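Local coordinates for protein colicin-D (Escherichia coli, PDB 5ZNM) that kills E. coli and closely related bacteria by inhibiting protein synthesis, the piece here comprising its central domain and its C-terminal tRNase domain, at residues A[130-135]-A[140-145]; A[22-27]-A[272-277]. All coordinates share one frame; numbering follows the deposited sequence.

Interaction 1. Residues A[130-135]-A[140-145]; sequences LSAQML and VVIEPG
Gln133 meets the backbone of 140-142 with the edge of its carboxamide, in its plane, using both OE1 and NE2. OE1 accepts a hydrogen bond from Ile142 N at 2.8 Å, with a straight N-H...O and the donor in the carbonyl plane. NE2 gives one to Val140 O at 2.9 Å, and that oxygen lies almost exactly in the amide plane, 2° out of it. The two bonds skip Val141, whose CB is directed away from Gln133 and which packs on Thr223 of the second subunit.

Gln133 CG stands anti to the backbone N (chi1 -179°), and a bend at chi2 swings the amide round to the loop. There its side chain and that of Ile142 run past each other in opposite directions, OE1 coming within 3.5 Å of Ile142 CG1. Beyond it Ile142 CD1 reaches back to Ala132, resting 3.8 Å from CB and 3.7 Å from the carbonyl O. Ala132 in turn packs on Ala276 and Tyr278 of the adjoining strand.

A water donates to Gln133 OE1 and to Ile142 O, which also takes a hydrogen bond from Asn225 of the second subunit. OE1 is thus held by two donors, and the pair of amide bonds fixes both the flip and the tilt of the carboxamide. One glutamine side chain stands in for a strand partner here, tying the loop to the 3-10 turn just after strand 126-131, beside a small apolar patch.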
loop_
_atom_site.group_PDB
_atom_site.type_symbol
_atom_site.label_atom_id
_atom_site.label_comp_id
_atom_site.label_asym_id
_atom_site.label_seq_id
_atom_site.Cartn_x
_atom_site.Cartn_y
_atom_site.Cartn_z
ATOM N N LEU A 130 -8.410 5.723 8.373
ATOM C CA LEU A 130 -7.903 6.303 7.136
ATOM C C LEU A 130 -7.818 7.806 7.320
ATOM O O LEU A 130 -8.343 8.358 8.287
ATOM C CB LEU A 130 -8.785 5.974 5.927
ATOM C CG LEU A 130 -10.322 5.972 5.983
ATOM C CD1 LEU A 130 -10.918 7.050 6.829
ATOM C CD2 LEU A 130 -10.883 6.079 4.571
ATOM N N SER A 131 -7.187 8.467 6.352
ATOM C CA SER A 131 -7.001 9.910 6.451
ATOM C C SER A 131 -8.341 10.623 6.558
ATOM O O SER A 131 -9.281 10.340 5.805
ATOM C CB SER A 131 -6.220 10.427 5.249
ATOM O OG SER A 131 -4.868 9.995 5.331
ATOM N N ALA A 132 -8.427 11.546 7.509
ATOM C CA ALA A 132 -9.688 12.229 7.763
ATOM C C ALA A 132 -9.950 13.319 6.742
ATOM O O ALA A 132 -11.109 13.647 6.478
ATOM C CB ALA A 132 -9.691 12.835 9.165
ATOM N N GLN A 133 -8.890 13.898 6.175
ATOM C CA GLN A 133 -9.065 15.048 5.295
ATOM C C GLN A 133 -9.834 14.671 4.040
ATOM O O GLN A 133 -10.579 15.493 3.501
ATOM C CB GLN A 133 -7.698 15.644 4.949
ATOM C CG GLN A 133 -7.725 16.870 4.050
ATOM C CD GLN A 133 -8.595 18.003 4.584
ATOM O OE1 GLN A 133 -8.526 18.376 5.762
ATOM N NE2 GLN A 133 -9.407 18.574 3.701
ATOM N N MET A 134 -9.705 13.428 3.582
ATOM C CA MET A 134 -10.442 13.029 2.391
ATOM C C MET A 134 -11.930 12.833 2.653
ATOM O O MET A 134 -12.683 12.639 1.692
ATOM C CB MET A 134 -9.854 11.747 1.799
ATOM C CG MET A 134 -9.934 10.541 2.712
ATOM S SD MET A 134 -9.626 9.003 1.819
ATOM C CE MET A 134 -8.455 8.197 2.909
ATOM N N LEU A 135 -12.374 12.873 3.911
ATOM C CA LEU A 135 -13.789 12.757 4.236
ATOM C C LEU A 135 -14.370 14.059 4.757
ATOM O O LEU A 135 -15.511 14.074 5.228
ATOM C CB LEU A 135 -14.008 11.657 5.268
ATOM C CG LEU A 135 -13.165 10.410 5.036
ATOM C CD1 LEU A 135 -13.436 9.427 6.150
ATOM C CD2 LEU A 135 -13.464 9.800 3.670
ATOM N N VAL A 140 -13.711 22.205 3.339
ATOM C CA VAL A 140 -13.149 22.073 4.679
ATOM C C VAL A 140 -11.704 21.604 4.613
ATOM O O VAL A 140 -11.384 20.637 3.909
ATOM C CB VAL A 140 -13.989 21.117 5.544
ATOM C CG1 VAL A 140 -13.290 20.857 6.869
ATOM C CG2 VAL A 140 -15.363 21.714 5.788
ATOM N N VAL A 141 -10.833 22.286 5.358
ATOM C CA VAL A 141 -9.495 21.803 5.692
ATOM C C VAL A 141 -9.458 21.599 7.199
ATOM O O VAL A 141 -9.708 22.541 7.957
ATOM C CB VAL A 141 -8.392 22.783 5.265
ATOM C CG1 VAL A 141 -7.035 22.260 5.735
ATOM C CG2 VAL A 141 -8.405 22.986 3.767
ATOM N N ILE A 142 -9.155 20.378 7.633
ATOM C CA ILE A 142 -9.145 20.065 9.060
ATOM C C ILE A 142 -7.871 20.630 9.681
ATOM O O ILE A 142 -6.766 20.277 9.264
ATOM C CB ILE A 142 -9.242 18.552 9.287
ATOM C CG1 ILE A 142 -10.538 18.013 8.663
ATOM C CG2 ILE A 142 -9.120 18.224 10.782
ATOM C CD1 ILE A 142 -10.703 16.490 8.731
ATOM N N GLU A 143 -8.024 21.510 10.717
ATOM C CA GLU A 143 -6.846 22.158 11.298
ATOM C C GLU A 143 -6.546 21.648 12.709
ATOM O O GLU A 143 -7.465 21.443 13.512
ATOM C CB GLU A 143 -7.014 23.680 11.365
ATOM C CG GLU A 143 -7.741 24.323 10.211
ATOM C CD GLU A 143 -7.976 25.805 10.461
ATOM O OE1 GLU A 143 -9.154 26.231 10.502
ATOM O OE2 GLU A 143 -6.977 26.540 10.637
ATOM N N PRO A 144 -5.270 21.463 13.044
ATOM C CA PRO A 144 -4.921 21.035 14.406
ATOM C C PRO A 144 -5.317 22.092 15.423
ATOM O O PRO A 144 -5.188 23.295 15.180
ATOM C CB PRO A 144 -3.397 20.845 14.353
ATOM C CG PRO A 144 -2.943 21.522 13.115
ATOM C CD PRO A 144 -4.098 21.543 12.155
ATOM N N GLY A 145 -5.808 21.623 16.574
ATOM C CA GLY A 145 -6.357 22.471 17.610
ATOM C C GLY A 145 -7.854 22.328 17.755
ATOM O O GLY A 145 -8.391 22.599 18.832
HETATM O O HOH W 1 -6.295 18.489 7.290
#

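Interaction 2. Residues A[22-27]-A[272-277]; sequences AGVNQP and TGVEAV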
loop_
_atom_site.group_PDB
_atom_site.type_symbol
_atom_site.label_atom_id
_atom_site.label_comp_id
_atom_site.label_asym_id
_atom_site.label_seq_id
_atom_site.Cartn_x
_atom_site.Cartn_y
_atom_site.Cartn_z
ATOM N N ALA A 22 -1.712 19.717 17.632
ATOM C CA ALA A 22 -2.257 18.420 17.254
ATOM C C ALA A 22 -2.179 17.394 18.374
ATOM O O ALA A 22 -2.689 16.283 18.202
ATOM C CB ALA A 22 -1.518 17.876 16.015
ATOM N N GLY A 23 -1.542 17.724 19.499
ATOM C CA GLY A 23 -1.359 16.748 20.561
ATOM C C GLY A 23 -0.367 15.653 20.227
ATOM O O GLY A 23 -0.474 14.542 20.755
ATOM N N VAL A 24 0.618 15.943 19.381
ATOM C CA VAL A 24 1.524 14.930 18.857
ATOM C C VAL A 24 2.896 15.056 19.511
ATOM O O VAL A 24 3.412 16.167 19.709
ATOM C CB VAL A 24 1.619 15.047 17.327
ATOM C CG1 VAL A 24 2.730 14.148 16.783
ATOM C CG2 VAL A 24 0.265 14.705 16.687
ATOM N N ASN A 25 3.481 13.914 19.859
ATOM C CA ASN A 25 4.874 13.829 20.269
ATOM C C ASN A 25 5.652 13.074 19.210
ATOM O O ASN A 25 5.158 12.088 18.658
ATOM C CB ASN A 25 5.036 13.095 21.604
ATOM C CG ASN A 25 4.499 13.882 22.768
ATOM O OD1 ASN A 25 5.135 14.833 23.213
ATOM N ND2 ASN A 25 3.329 13.480 23.288
ATOM N N GLN A 26 6.879 13.509 18.949
ATOM C CA GLN A 26 7.691 12.761 18.010
ATOM C C GLN A 26 7.995 11.376 18.590
ATOM O O GLN A 26 8.069 11.214 19.808
ATOM C CB GLN A 26 8.977 13.516 17.704
ATOM C CG GLN A 26 10.033 13.407 18.755
ATOM C CD GLN A 26 11.329 14.036 18.303
ATOM O OE1 GLN A 26 11.434 14.522 17.177
ATOM N NE2 GLN A 26 12.329 14.026 19.178
ATOM N N PRO A 27 8.133 10.360 17.737
ATOM C CA PRO A 27 8.426 9.022 18.244
ATOM C C PRO A 27 9.712 9.021 19.051
ATOM O O PRO A 27 10.656 9.766 18.739
ATOM C CB PRO A 27 8.582 8.186 16.963
ATOM C CG PRO A 27 7.939 8.974 15.896
ATOM C CD PRO A 27 8.038 10.400 16.270
ATOM N N THR A 272 7.617 16.093 9.639
ATOM C CA THR A 272 7.754 17.467 10.109
ATOM C C THR A 272 6.426 18.199 10.194
ATOM O O THR A 272 6.390 19.339 10.670
ATOM C CB THR A 272 8.708 18.243 9.187
ATOM O OG1 THR A 272 8.241 18.149 7.832
ATOM C CG2 THR A 272 10.109 17.656 9.292
ATOM N N GLY A 273 5.345 17.584 9.726
ATOM C CA GLY A 273 4.011 18.138 9.824
ATOM C C GLY A 273 3.056 17.082 10.358
ATOM O O GLY A 273 3.508 16.079 10.918
ATOM N N VAL A 274 1.745 17.280 10.203
ATOM C CA VAL A 274 0.757 16.402 10.827
ATOM C C VAL A 274 -0.360 16.069 9.846
ATOM O O VAL A 274 -0.606 16.787 8.871
ATOM C CB VAL A 274 0.143 17.013 12.120
ATOM C CG1 VAL A 274 1.219 17.254 13.171
ATOM C CG2 VAL A 274 -0.589 18.301 11.817
ATOM N N GLU A 275 -1.051 14.959 10.125
ATOM C CA GLU A 275 -2.199 14.553 9.326
ATOM C C GLU A 275 -3.266 13.968 10.232
ATOM O O GLU A 275 -2.957 13.252 11.190
ATOM C CB GLU A 275 -1.825 13.522 8.242
ATOM C CG GLU A 275 -1.132 12.294 8.750
ATOM C CD GLU A 275 -0.921 11.246 7.658
ATOM O OE1 GLU A 275 -0.593 11.614 6.501
ATOM O OE2 GLU A 275 -1.073 10.052 7.965
ATOM N N ALA A 276 -4.519 14.294 9.933
ATOM C CA ALA A 276 -5.645 13.819 10.725
ATOM C C ALA A 276 -6.086 12.443 10.231
ATOM O O ALA A 276 -6.140 12.189 9.024
ATOM C CB ALA A 276 -6.816 14.801 10.642
ATOM N N VAL A 277 -6.392 11.561 11.178
ATOM C CA VAL A 277 -6.798 10.187 10.909
ATOM C C VAL A 277 -8.183 9.979 11.512
ATOM O O VAL A 277 -8.395 10.260 12.696
ATOM C CB VAL A 277 -5.794 9.187 11.513
ATOM C CG1 VAL A 277 -6.144 7.751 11.145
ATOM C CG2 VAL A 277 -4.372 9.520 11.091
#
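Ala22 and Val274 make the close part of this contact: the methyl CB of Ala22 sits 4.0 Å from Val274 CG1, and both residues are buried. With chi1 at -61°, CG1 is anti to the carbonyl carbon and lies beside the backbone N, which is how this one branch comes to serve both partners on 22-27. Trp265 of strand 262-267 packs on Ala22 and Val274 alike, and Phe19 of helix 3-22 also touches Val274.

Two residues further on the fit slackens. Val24 sends CG2 toward the same CG1 of Val274 but stops at 4.4 Å, and its side chain is partly exposed, near a bound glycerol. Gly23 makes the corner between the two, its positive phi ending helix 3-22 in a Schellman motif. Beyond Val24 the chain swings clear of the strand; Asn25 is exposed, and Gln26 O bonds to Arg187 instead.

No hydrogen bond links the two segments, and only 86 Å² is buried between them, so their direct attachment is purely apolar. With no polar bond to fix a direction, the contact is held by shape and exclusion of water, and Phe19 and Trp265 border it as further apolar surface.

The two contacts lie 12 Å apart, centre to centre, around one antiparallel sheet in which strands 126-131 and 274-281 are neighbours. They touch directly: Ala132 N comes within 2.8 Å of Ala276 O, probably a hydrogen bond, and Pro144 packs on the end of helix 3-22 at Ala22. Along the chain interaction 1 is local and nested inside the long loop that interaction 2 closes, with 244 residues between 22-27 and 272-277. The end of these two inner strands therefore gathers an N-terminal helix end, a mid-chain loop and a late strand. Both contacts also meet the second subunit, through its Asn225 among others, so this corner contributes to the dimer interface seen in the crystal.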